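Local coordinates for periplasmic binding protein (Veillonella parvula, PDB 4LJS) that probably captures a small ligand, perhaps an iron-siderophore or cobalamin-type compound, in the cleft between two lobes and delivers it to an ABC importer, at residues Met50-Ile55 and Gly70-Pro74; Glu56-Ala60 and Tyr78-Tyr83. All blocks are in the same frame, centred on the assembly; numbering follows the deposited sequence.

Contact 1. Residues Met50-Ile55 and Gly70-Pro74; sequences MWQNSI and GMGIP
Trp51 N and Met71 O join the ends of two neighbouring parallel strands, in a largely buried contact where strand 47-50 turns into helix 52-60 beside the end of strand 67-71. The N-H of Trp51 meets the Met71 carbonyl almost head-on, at 2.9 Å with a C=O...N angle of 175°. Met50, one residue before Trp51, forms a parallel bridge with Met71; both are selenomethionines and send their side chains to the same face of the sheet. Their chains run obliquely to one another and touch end to end, Met50 CE 3.5 Å from Met71 CE; long, flexible apolar chains suit such a buried place.

This is the beta-alpha-beta unit of strand 47-50, helix 52-60 and strand 67-71, at one side of a parallel four-stranded sheet with strand order 2-1-3-4. Trp51 is the N-cap residue of the helix, and its six-membered ring meets the backbone of Gly72 obliquely, with CZ3 3.6 Å from Gly72 CA. Glycine fits because a beta carbon would collide with the indole, and the positive phi (114°) favours it too. A water linking Gln52 N to Gly72 O extends the join beyond the strands.

On the side of helix 52-60 that faces strand 67-71, the extended chain of Ile55 (chi2 160°) carries CD1 to 3.5 Å from Gly70 C, where the glycine backbone admits close approach. This methyl packs 3.7 Å from Ile73 CD1. Ile73 points toward the helix and crosses Gln52 at about a right angle, meeting the flat amide with its CD1 methyl, while Gln52 NE2 donates hydrogen bonds to Glu56 OE2 and Tyr78 O.

Contact 2. Residues Glu56-Ala60 and Tyr78-Tyr83; sequences ETIIA and YVRPEY
Tyr83 lies across the last turn of helix 52-60, touching it from CB to hydroxyl. Its CB rests 3.7 Å from Ile59 CG2, and the same methyl reaches CG and CD1. Chi1 near -60° sets CG opposite the carbonyl carbon, which carries the ring across the turn toward Ala60. At the CD2 edge, in the ring plane, Glu56 OE1 lies 3.6 Å from CD2. The ring lies between Ala60 N over one face and Glu82 CG over the other. CE1 and CZ pass Ala60, whose small side chain lets the phenol come close: Ala60 CB is 3.5 Å from CZ and 3.2 Å from OH. At the tip, OH also shares a water with Ala60 O.

Glu56 OE1 also accepts the backbone N-H of Arg80, at 2.9 Å and 160°, from the syn side but 34° out of the carboxylate plane. Val79 CG1 packs against the same oxygen, while OE2 turns to a salt bridge with Arg298. The Arg80 side chain leads away, bridging to Asp301 and Glu82. Residues 78-83 lead from here into helix 84-89, whose Ala86 touches Ile59 and whose Tyr87 touches Val79; Ile59 also touches Ile67 of strand 67-71.

Overall arrangement
Contacts 1 and 2 share helix 52-60, contact 1 at its start and contact 2 at its last turns, and their segments alternate along the chain. Contact 1 is the more buried: it ties the helix start to an edge strand by a strand bridge, a backbone bond and apolar packing. Contact 2 is only partly buried and secures a connecting segment, relying on a carboxylate, a tyrosine and a water. The two meet directly, with Ile73 CD1 3.8 Å from Val79 CG2. Neither contact has a salt bridge between its own segments; the charge pairs of contact 2 lie within 78-83 or reach outside it, to Arg298 and Asp301.

Contact 1. Residues Met50-Ile55 and Gly70-Pro74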
# COMPACT_ATOMS: atom_id res chain seq x y z
N MSE A 50 10.21 -5.69 -5.23
CA MSE A 50 9.88 -6.40 -4.00
C MSE A 50 8.62 -5.84 -3.36
O MSE A 50 8.49 -4.63 -3.17
CB MSE A 50 11.06 -6.33 -3.01
CG MSE A 50 11.06 -7.41 -1.94
SE MSE A 50 11.75 -9.15 -2.55
CE MSE A 50 12.66 -8.47 -4.07
N TRP A 51 7.68 -6.74 -3.06
CA TRP A 51 6.42 -6.44 -2.37
C TRP A 51 5.37 -5.77 -3.25
O TRP A 51 5.70 -5.15 -4.27
CB TRP A 51 6.65 -5.67 -1.05
CG TRP A 51 7.82 -6.21 -0.29
CD1 TRP A 51 8.93 -5.51 0.12
CD2 TRP A 51 8.03 -7.57 0.13
NE1 TRP A 51 9.80 -6.34 0.78
CE2 TRP A 51 9.28 -7.61 0.80
CE3 TRP A 51 7.29 -8.75 0.01
CZ2 TRP A 51 9.80 -8.79 1.33
CZ3 TRP A 51 7.81 -9.92 0.55
CH2 TRP A 51 9.05 -9.93 1.20
N GLN A 52 4.12 -5.92 -2.83
CA GLN A 52 2.93 -5.55 -3.61
C GLN A 52 2.94 -4.14 -4.21
O GLN A 52 2.66 -3.98 -5.40
CB GLN A 52 1.66 -5.74 -2.77
CG GLN A 52 0.40 -5.71 -3.59
CD GLN A 52 -0.53 -6.86 -3.28
OE1 GLN A 52 -0.42 -7.50 -2.23
NE2 GLN A 52 -1.45 -7.14 -4.19
N ASN A 53 3.25 -3.13 -3.41
CA ASN A 53 3.29 -1.75 -3.92
C ASN A 53 4.27 -1.57 -5.07
O ASN A 53 3.95 -0.87 -6.03
CB ASN A 53 3.58 -0.72 -2.82
CG ASN A 53 4.96 -0.89 -2.18
OD1 ASN A 53 5.51 -1.99 -2.13
ND2 ASN A 53 5.51 0.21 -1.67
N SER A 54 5.44 -2.19 -4.98
CA SER A 54 6.42 -2.10 -6.06
C SER A 54 5.86 -2.72 -7.34
O SER A 54 5.91 -2.11 -8.41
CB SER A 54 7.72 -2.82 -5.68
OG SER A 54 8.14 -2.47 -4.37
N ILE A 55 5.29 -3.91 -7.20
CA ILE A 55 4.82 -4.69 -8.34
C ILE A 55 3.62 -4.06 -9.03
O ILE A 55 3.67 -3.76 -10.22
CB ILE A 55 4.48 -6.13 -7.93
CG1 ILE A 55 5.72 -6.79 -7.30
CG2 ILE A 55 3.99 -6.93 -9.13
CD1 ILE A 55 5.42 -7.99 -6.43
N GLY A 70 9.02 -10.02 -9.63
CA GLY A 70 8.00 -9.36 -8.84
C GLY A 70 7.66 -10.30 -7.72
O GLY A 70 6.79 -11.17 -7.86
N MSE A 71 8.35 -10.15 -6.59
CA MSE A 71 8.29 -11.16 -5.54
C MSE A 71 7.57 -10.65 -4.30
O MSE A 71 7.66 -9.47 -3.97
CB MSE A 71 9.71 -11.63 -5.19
CG MSE A 71 10.47 -12.19 -6.39
SE MSE A 71 12.34 -12.63 -6.03
CE MSE A 71 13.11 -10.91 -6.48
N GLY A 72 6.84 -11.53 -3.63
CA GLY A 72 6.22 -11.17 -2.37
C GLY A 72 4.70 -11.13 -2.32
O GLY A 72 4.13 -10.90 -1.25
N ILE A 73 4.04 -11.33 -3.45
CA ILE A 73 2.59 -11.51 -3.44
C ILE A 73 2.26 -13.01 -3.43
O ILE A 73 2.68 -13.75 -4.32
CB ILE A 73 1.91 -10.83 -4.64
CG1 ILE A 73 2.40 -9.39 -4.79
CG2 ILE A 73 0.40 -10.86 -4.49
CD1 ILE A 73 1.81 -8.67 -5.97
N PRO A 74 1.50 -13.46 -2.42
CA PRO A 74 1.23 -14.89 -2.23
C PRO A 74 0.44 -15.53 -3.37
O PRO A 74 0.55 -16.74 -3.55
CB PRO A 74 0.41 -14.93 -0.94
CG PRO A 74 0.67 -13.64 -0.27
CD PRO A 74 0.91 -12.65 -1.35
O HOH W 1 3.58 -7.71 -0.82

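Contact 2. Residues Glu56-Ala60 and Tyr78-Tyr83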
# COMPACT_ATOMS: atom_id res chain seq x y z
N GLU A 56 2.55 -3.84 -8.26
CA GLU A 56 1.30 -3.32 -8.83
C GLU A 56 1.38 -1.87 -9.32
O GLU A 56 0.67 -1.50 -10.26
CB GLU A 56 0.12 -3.50 -7.86
CG GLU A 56 -0.44 -4.91 -7.85
CD GLU A 56 -1.82 -5.00 -7.21
OE1 GLU A 56 -2.82 -4.96 -7.96
OE2 GLU A 56 -1.89 -5.11 -5.97
N THR A 57 2.21 -1.05 -8.68
CA THR A 57 2.33 0.35 -9.11
C THR A 57 2.98 0.43 -10.49
O THR A 57 2.52 1.18 -11.35
CB THR A 57 3.12 1.22 -8.09
OG1 THR A 57 2.48 1.16 -6.80
CG2 THR A 57 3.17 2.68 -8.56
N ILE A 58 4.04 -0.34 -10.70
CA ILE A 58 4.70 -0.35 -11.99
C ILE A 58 3.76 -0.93 -13.05
O ILE A 58 3.69 -0.42 -14.18
CB ILE A 58 6.03 -1.12 -11.95
CG1 ILE A 58 7.05 -0.34 -11.11
CG2 ILE A 58 6.54 -1.34 -13.36
CD1 ILE A 58 8.26 -1.18 -10.66
N ILE A 59 3.01 -1.96 -12.69
CA ILE A 59 1.99 -2.48 -13.59
C ILE A 59 0.94 -1.42 -13.93
O ILE A 59 0.57 -1.25 -15.10
CB ILE A 59 1.33 -3.74 -13.02
CG1 ILE A 59 2.35 -4.90 -12.99
CG2 ILE A 59 0.12 -4.12 -13.85
CD1 ILE A 59 1.82 -6.19 -12.38
N ALA A 60 0.49 -0.68 -12.92
CA ALA A 60 -0.55 0.33 -13.11
C ALA A 60 -0.09 1.46 -14.03
O ALA A 60 -0.90 2.12 -14.66
CB ALA A 60 -1.01 0.91 -11.76
N TYR A 78 -4.72 -11.69 -5.13
CA TYR A 78 -4.49 -10.52 -4.29
C TYR A 78 -4.21 -9.30 -5.14
O TYR A 78 -4.19 -8.19 -4.63
CB TYR A 78 -3.31 -10.75 -3.35
CG TYR A 78 -3.53 -11.81 -2.31
CD1 TYR A 78 -3.52 -13.15 -2.64
CD2 TYR A 78 -3.73 -11.47 -0.98
CE1 TYR A 78 -3.71 -14.12 -1.69
CE2 TYR A 78 -3.93 -12.43 -0.02
CZ TYR A 78 -3.91 -13.76 -0.38
OH TYR A 78 -4.11 -14.73 0.58
N VAL A 79 -3.95 -9.52 -6.42
CA VAL A 79 -3.70 -8.43 -7.36
C VAL A 79 -5.04 -7.95 -7.91
O VAL A 79 -5.94 -8.76 -8.12
CB VAL A 79 -2.77 -8.91 -8.51
CG1 VAL A 79 -2.60 -7.84 -9.57
CG2 VAL A 79 -1.42 -9.33 -7.95
N ARG A 80 -5.18 -6.64 -8.12
CA ARG A 80 -6.40 -6.08 -8.74
C ARG A 80 -6.68 -6.80 -10.05
O ARG A 80 -5.76 -7.03 -10.83
CB ARG A 80 -6.26 -4.58 -9.02
CG ARG A 80 -6.45 -3.69 -7.82
CD ARG A 80 -6.35 -2.21 -8.18
NE ARG A 80 -7.54 -1.73 -8.88
CZ ARG A 80 -8.65 -1.31 -8.27
NH1 ARG A 80 -8.71 -1.32 -6.94
NH2 ARG A 80 -9.69 -0.89 -8.97
N PRO A 81 -7.96 -7.15 -10.29
CA PRO A 81 -8.37 -7.92 -11.48
C PRO A 81 -7.74 -7.41 -12.78
O PRO A 81 -7.22 -8.21 -13.55
CB PRO A 81 -9.89 -7.74 -11.50
CG PRO A 81 -10.26 -7.54 -10.07
CD PRO A 81 -9.10 -6.82 -9.42
N GLU A 82 -7.76 -6.09 -12.99
CA GLU A 82 -7.24 -5.49 -14.22
C GLU A 82 -5.73 -5.55 -14.36
O GLU A 82 -5.20 -5.29 -15.43
CB GLU A 82 -7.69 -4.03 -14.34
CG GLU A 82 -7.07 -3.11 -13.32
CD GLU A 82 -8.07 -2.64 -12.28
OE1 GLU A 82 -8.08 -1.43 -11.97
OE2 GLU A 82 -8.85 -3.49 -11.78
N TYR A 83 -5.03 -5.89 -13.27
CA TYR A 83 -3.58 -6.00 -13.30
C TYR A 83 -3.10 -7.46 -13.29
O TYR A 83 -1.90 -7.72 -13.35
CB TYR A 83 -2.96 -5.24 -12.12
CG TYR A 83 -3.28 -3.76 -12.11
CD1 TYR A 83 -3.51 -3.07 -13.30
CD2 TYR A 83 -3.34 -3.04 -10.92
CE1 TYR A 83 -3.80 -1.71 -13.30
CE2 TYR A 83 -3.64 -1.68 -10.92
CZ TYR A 83 -3.87 -1.03 -12.11
OH TYR A 83 -4.15 0.32 -12.12
O HOH W 2 -3.86 1.85 -14.28